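PDB 2PHP: bifunctional thiamine biosynthesis protein ThiDN, which probably phosphorylates hydroxymethylpyrimidine and its monophosphate and, through the ThiN domain described here, condenses the resulting diphosphate with thiazole phosphate to form thiamine phosphate. Local coordinates for residues B[6-19]-B[37-51]. Sequence-based numbering, arbitrary orientation.
Sequences INKEKVIKNLSYAI and IAESLPFPKDFKDVA
N14 and E39 make the one direct hydrogen bond between helix 8-19 and strand 37-40: N14 ND2 donates to E39 OE2 over 2.9 Å, nearly straight and close to the amide plane, using the syn lone pair. The glutamate reaches the helix fully extended, its CG anti to the backbone N (chi1 -169°), and its CB sits between V11 CG1 and L15 CG, 3.9 Å from L15 CG. L15 then splits its branches over two neighbouring antiparallel strands, CD1 lying 3.6 Å from A51 CB while CD2 turns to the I37 backbone. Further along, I19 CD1 meets I37 CG2 at 3.5 Å, and A18 faces I37 CD1. At the opposite end L41 CD2 tucks against the first turn, 3.4 Å from K8 N, where N7 caps the helix by accepting from K10 N, and the P42 ring packs on I6. A water bridges K8 NZ and K48 O. Beyond this shell, R94 forms a salt bridge with E39 OE2, and A167 N, at the start of helix 167-185, donates to E39 OE1. An alanine in place of E39 would probably leave R94 without this carboxylate and the N14 amide without its acceptor. The helix thus lies almost antiparallel to the strand, at 158°, on an apolar sheet face whose buried carboxylate is gripped through both oxygens, an environment likely to keep it ionised.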
loop_
_atom_site.group_PDB
_atom_site.type_symbol
_atom_site.label_atom_id
_atom_site.label_comp_id
_atom_site.label_asym_id
_atom_site.label_seq_id
_atom_site.Cartn_x
_atom_site.Cartn_y
_atom_site.Cartn_z
ATOM N N ILE B 6 -0.552 -29.061 11.774
ATOM C CA ILE B 6 -0.213 -27.653 11.653
ATOM C C ILE B 6 1.022 -27.461 10.789
ATOM O O ILE B 6 2.151 -27.605 11.258
ATOM C CB ILE B 6 0.020 -27.016 13.032
ATOM C CG1 ILE B 6 -1.237 -27.189 13.894
ATOM C CG2 ILE B 6 0.350 -25.527 12.876
ATOM C CD1 ILE B 6 -1.133 -26.612 15.305
ATOM N N ASN B 7 0.800 -27.143 9.518
ATOM C CA ASN B 7 1.902 -26.927 8.602
ATOM C C ASN B 7 2.002 -25.432 8.284
ATOM O O ASN B 7 1.291 -24.617 8.874
ATOM C CB ASN B 7 1.693 -27.747 7.324
ATOM C CG ASN B 7 0.345 -27.495 6.684
ATOM O OD1 ASN B 7 -0.391 -26.593 7.089
ATOM N ND2 ASN B 7 0.013 -28.290 5.673
ATOM N N LYS B 8 2.884 -25.069 7.364
ATOM C CA LYS B 8 3.052 -23.662 7.019
ATOM C C LYS B 8 1.781 -22.992 6.516
ATOM O O LYS B 8 1.535 -21.826 6.818
ATOM C CB LYS B 8 4.167 -23.495 5.988
ATOM C CG LYS B 8 5.557 -23.702 6.562
ATOM C CD LYS B 8 6.618 -23.426 5.515
ATOM C CE LYS B 8 8.011 -23.564 6.094
ATOM N NZ LYS B 8 9.069 -23.236 5.088
ATOM N N GLU B 9 0.976 -23.724 5.750
ATOM C CA GLU B 9 -0.264 -23.168 5.218
ATOM C C GLU B 9 -1.182 -22.781 6.376
ATOM O O GLU B 9 -1.783 -21.703 6.382
ATOM C CB GLU B 9 -0.970 -24.193 4.324
ATOM C CG GLU B 9 -2.225 -23.661 3.650
ATOM C CD GLU B 9 -2.971 -24.724 2.856
ATOM O OE1 GLU B 9 -2.316 -25.634 2.300
ATOM O OE2 GLU B 9 -4.213 -24.638 2.777
ATOM N N LYS B 10 -1.300 -23.669 7.355
ATOM C CA LYS B 10 -2.148 -23.374 8.499
ATOM C C LYS B 10 -1.705 -22.092 9.201
ATOM O O LYS B 10 -2.526 -21.244 9.545
ATOM C CB LYS B 10 -2.156 -24.546 9.483
ATOM C CG LYS B 10 -3.035 -24.323 10.705
ATOM C CD LYS B 10 -4.510 -24.356 10.339
ATOM C CE LYS B 10 -5.388 -24.134 11.561
ATOM N NZ LYS B 10 -6.836 -24.166 11.217
ATOM N N VAL B 11 -0.398 -21.952 9.411
ATOM C CA VAL B 11 0.152 -20.767 10.068
ATOM C C VAL B 11 -0.135 -19.496 9.261
ATOM O O VAL B 11 -0.573 -18.484 9.817
ATOM C CB VAL B 11 1.678 -20.901 10.271
ATOM C CG1 VAL B 11 2.279 -19.559 10.698
ATOM C CG2 VAL B 11 1.971 -21.964 11.332
ATOM N N ILE B 12 0.121 -19.543 7.958
ATOM C CA ILE B 12 -0.138 -18.387 7.107
ATOM C C ILE B 12 -1.622 -18.013 7.159
ATOM O O ILE B 12 -1.960 -16.835 7.218
ATOM C CB ILE B 12 0.265 -18.658 5.640
ATOM C CG1 ILE B 12 1.789 -18.798 5.532
ATOM C CG2 ILE B 12 -0.267 -17.542 4.735
ATOM C CD1 ILE B 12 2.571 -17.609 6.027
ATOM N N LYS B 13 -2.500 -19.015 7.144
ATOM C CA LYS B 13 -3.939 -18.754 7.200
ATOM C C LYS B 13 -4.367 -18.132 8.537
ATOM O O LYS B 13 -5.246 -17.264 8.570
ATOM C CB LYS B 13 -4.750 -20.038 6.966
ATOM C CG LYS B 13 -4.807 -20.521 5.530
ATOM C CD LYS B 13 -5.868 -21.611 5.360
ATOM C CE LYS B 13 -5.716 -22.304 4.008
ATOM N NZ LYS B 13 -6.367 -23.636 3.967
ATOM N N ASN B 14 -3.750 -18.572 9.633
ATOM C CA ASN B 14 -4.088 -18.036 10.947
ATOM C C ASN B 14 -3.665 -16.577 11.043
ATOM O O ASN B 14 -4.433 -15.729 11.488
ATOM C CB ASN B 14 -3.412 -18.843 12.057
ATOM C CG ASN B 14 -3.998 -20.225 12.201
ATOM O OD1 ASN B 14 -5.179 -20.439 11.914
ATOM N ND2 ASN B 14 -3.185 -21.171 12.664
ATOM N N LEU B 15 -2.440 -16.289 10.621
ATOM C CA LEU B 15 -1.931 -14.919 10.650
ATOM C C LEU B 15 -2.774 -14.000 9.768
ATOM O O LEU B 15 -3.118 -12.882 10.165
ATOM C CB LEU B 15 -0.472 -14.885 10.188
ATOM C CG LEU B 15 0.529 -15.269 11.280
ATOM C CD1 LEU B 15 1.886 -15.596 10.684
ATOM C CD2 LEU B 15 0.622 -14.116 12.265
ATOM N N SER B 16 -3.101 -14.477 8.570
ATOM C CA SER B 16 -3.901 -13.711 7.629
ATOM C C SER B 16 -5.275 -13.366 8.199
ATOM O O SER B 16 -5.738 -12.228 8.068
ATOM C CB SER B 16 -4.067 -14.494 6.330
ATOM O OG SER B 16 -2.808 -14.717 5.721
ATOM N N TYR B 17 -5.931 -14.334 8.833
ATOM C CA TYR B 17 -7.245 -14.056 9.395
ATOM C C TYR B 17 -7.114 -13.135 10.604
ATOM O O TYR B 17 -7.962 -12.277 10.825
ATOM C CB TYR B 17 -7.963 -15.350 9.805
ATOM C CG TYR B 17 -9.368 -15.086 10.290
ATOM C CD1 TYR B 17 -10.328 -14.537 9.436
ATOM C CD2 TYR B 17 -9.733 -15.343 11.608
ATOM C CE1 TYR B 17 -11.618 -14.247 9.887
ATOM C CE2 TYR B 17 -11.014 -15.059 12.069
ATOM C CZ TYR B 17 -11.947 -14.511 11.204
ATOM O OH TYR B 17 -13.208 -14.210 11.664
ATOM N N ALA B 18 -6.053 -13.314 11.385
ATOM C CA ALA B 18 -5.834 -12.463 12.550
ATOM C C ALA B 18 -5.729 -11.008 12.105
ATOM O O ALA B 18 -6.250 -10.115 12.776
ATOM C CB ALA B 18 -4.560 -12.876 13.278
ATOM N N ILE B 19 -5.064 -10.776 10.971
ATOM C CA ILE B 19 -4.883 -9.426 10.437
ATOM C C ILE B 19 -6.221 -8.874 9.920
ATOM O O ILE B 19 -6.534 -7.687 10.101
ATOM C CB ILE B 19 -3.837 -9.407 9.276
ATOM C CG1 ILE B 19 -2.468 -9.867 9.784
ATOM C CG2 ILE B 19 -3.724 -8.008 8.690
ATOM C CD1 ILE B 19 -1.868 -8.962 10.837
ATOM N N ILE B 37 2.819 -9.129 14.484
ATOM C CA ILE B 37 2.169 -10.323 14.997
ATOM C C ILE B 37 2.845 -11.506 14.306
ATOM O O ILE B 37 3.078 -11.483 13.090
ATOM C CB ILE B 37 0.639 -10.296 14.726
ATOM C CG1 ILE B 37 -0.028 -11.517 15.374
ATOM C CG2 ILE B 37 0.369 -10.235 13.240
ATOM C CD1 ILE B 37 -1.529 -11.418 15.473
ATOM N N ALA B 38 3.179 -12.522 15.097
ATOM C CA ALA B 38 3.871 -13.697 14.599
ATOM C C ALA B 38 3.293 -15.008 15.115
ATOM O O ALA B 38 2.673 -15.070 16.184
ATOM C CB ALA B 38 5.345 -13.615 14.969
ATOM N N GLU B 39 3.516 -16.063 14.343
ATOM C CA GLU B 39 3.050 -17.390 14.714
ATOM C C GLU B 39 4.054 -18.391 14.167
ATOM O O GLU B 39 4.570 -18.233 13.052
ATOM C CB GLU B 39 1.664 -17.667 14.135
ATOM C CG GLU B 39 1.010 -18.934 14.700
ATOM C CD GLU B 39 -0.379 -19.192 14.126
ATOM O OE1 GLU B 39 -1.236 -18.278 14.189
ATOM O OE2 GLU B 39 -0.622 -20.313 13.617
ATOM N N SER B 40 4.333 -19.420 14.959
ATOM C CA SER B 40 5.288 -20.437 14.560
ATOM C C SER B 40 4.639 -21.781 14.305
ATOM O O SER B 40 3.475 -22.022 14.659
ATOM C CB SER B 40 6.324 -20.644 15.656
ATOM O OG SER B 40 5.735 -21.346 16.740
ATOM N N LEU B 41 5.422 -22.655 13.684
ATOM C CA LEU B 41 5.000 -24.020 13.438
ATOM C C LEU B 41 5.218 -24.663 14.810
ATOM O O LEU B 41 5.911 -24.096 15.670
ATOM C CB LEU B 41 5.930 -24.678 12.420
ATOM C CG LEU B 41 5.821 -24.289 10.948
ATOM C CD1 LEU B 41 7.064 -24.783 10.201
ATOM C CD2 LEU B 41 4.544 -24.884 10.354
ATOM N N PRO B 42 4.631 -25.843 15.046
ATOM C CA PRO B 42 4.843 -26.469 16.356
ATOM C C PRO B 42 6.335 -26.794 16.533
ATOM O O PRO B 42 7.021 -27.088 15.555
ATOM C CB PRO B 42 3.974 -27.728 16.277
ATOM C CG PRO B 42 2.874 -27.314 15.320
ATOM C CD PRO B 42 3.638 -26.584 14.251
ATOM N N PHE B 43 6.832 -26.719 17.768
ATOM C CA PHE B 43 8.237 -27.011 18.059
ATOM C C PHE B 43 9.186 -26.301 17.087
ATOM O O PHE B 43 10.001 -26.941 16.413
ATOM C CB PHE B 43 8.470 -28.528 18.000
ATOM C CG PHE B 43 7.598 -29.305 18.952
ATOM C CD1 PHE B 43 7.851 -29.287 20.324
ATOM C CD2 PHE B 43 6.470 -29.978 18.489
ATOM C CE1 PHE B 43 6.992 -29.921 21.218
ATOM C CE2 PHE B 43 5.606 -30.612 19.382
ATOM C CZ PHE B 43 5.871 -30.578 20.752
ATOM N N PRO B 44 9.106 -24.963 17.011
ATOM C CA PRO B 44 9.982 -24.219 16.096
ATOM C C PRO B 44 11.471 -24.405 16.396
ATOM O O PRO B 44 11.887 -24.361 17.553
ATOM C CB PRO B 44 9.521 -22.774 16.279
ATOM C CG PRO B 44 9.101 -22.744 17.728
ATOM C CD PRO B 44 8.322 -24.044 17.861
ATOM N N LYS B 45 12.260 -24.614 15.344
ATOM C CA LYS B 45 13.703 -24.807 15.476
ATOM C C LYS B 45 14.480 -23.494 15.525
ATOM O O LYS B 45 15.526 -23.411 16.163
ATOM C CB LYS B 45 14.221 -25.678 14.327
ATOM C CG LYS B 45 14.595 -27.119 14.726
ATOM C CD LYS B 45 13.446 -27.888 15.403
ATOM C CE LYS B 45 13.334 -27.600 16.907
ATOM N NZ LYS B 45 14.540 -28.037 17.678
ATOM N N ASP B 46 13.970 -22.472 14.846
ATOM C CA ASP B 46 14.602 -21.153 14.820
ATOM C C ASP B 46 13.614 -20.140 14.240
ATOM O O ASP B 46 12.516 -20.516 13.825
ATOM C CB ASP B 46 15.891 -21.176 13.985
ATOM C CG ASP B 46 15.668 -21.689 12.574
ATOM O OD1 ASP B 46 14.653 -21.298 11.948
ATOM O OD2 ASP B 46 16.511 -22.479 12.088
ATOM N N PHE B 47 14.007 -18.867 14.193
ATOM C CA PHE B 47 13.121 -17.820 13.697
ATOM C C PHE B 47 12.583 -18.075 12.295
ATOM O O PHE B 47 11.592 -17.480 11.888
ATOM C CB PHE B 47 13.821 -16.455 13.760
ATOM C CG PHE B 47 14.725 -16.168 12.594
ATOM C CD1 PHE B 47 14.239 -15.515 11.464
ATOM C CD2 PHE B 47 16.067 -16.532 12.631
ATOM C CE1 PHE B 47 15.078 -15.223 10.393
ATOM C CE2 PHE B 47 16.913 -16.245 11.564
ATOM C CZ PHE B 47 16.419 -15.593 10.444
ATOM N N LYS B 48 13.234 -18.970 11.560
ATOM C CA LYS B 48 12.801 -19.300 10.206
ATOM C C LYS B 48 11.485 -20.081 10.224
ATOM O O LYS B 48 10.765 -20.108 9.232
ATOM C CB LYS B 48 13.863 -20.130 9.487
ATOM C CG LYS B 48 15.194 -19.435 9.277
ATOM C CD LYS B 48 15.061 -18.256 8.341
ATOM C CE LYS B 48 16.294 -18.114 7.445
ATOM N NZ LYS B 48 17.584 -18.075 8.194
ATOM N N ASP B 49 11.177 -20.726 11.345
ATOM C CA ASP B 49 9.933 -21.468 11.461
ATOM C C ASP B 49 8.839 -20.543 11.982
ATOM O O ASP B 49 7.755 -20.995 12.324
ATOM C CB ASP B 49 10.085 -22.658 12.417
ATOM C CG ASP B 49 10.968 -23.765 11.852
ATOM O OD1 ASP B 49 11.229 -23.773 10.630
ATOM O OD2 ASP B 49 11.389 -24.643 12.639
ATOM N N VAL B 50 9.131 -19.243 12.037
ATOM C CA VAL B 50 8.163 -18.257 12.527
ATOM C C VAL B 50 7.776 -17.265 11.436
ATOM O O VAL B 50 8.649 -16.691 10.786
ATOM C CB VAL B 50 8.739 -17.454 13.717
ATOM C CG1 VAL B 50 7.674 -16.514 14.278
ATOM C CG2 VAL B 50 9.246 -18.406 14.791
ATOM N N ALA B 51 6.475 -17.055 11.236
ATOM C CA ALA B 51 6.012 -16.100 10.219
ATOM C C ALA B 51 5.438 -14.824 10.839
ATOM O O ALA B 51 4.847 -14.856 11.925
ATOM C CB ALA B 51 4.971 -16.744 9.319
HETATM O O HOH W 1 11.077 -21.131 6.450
#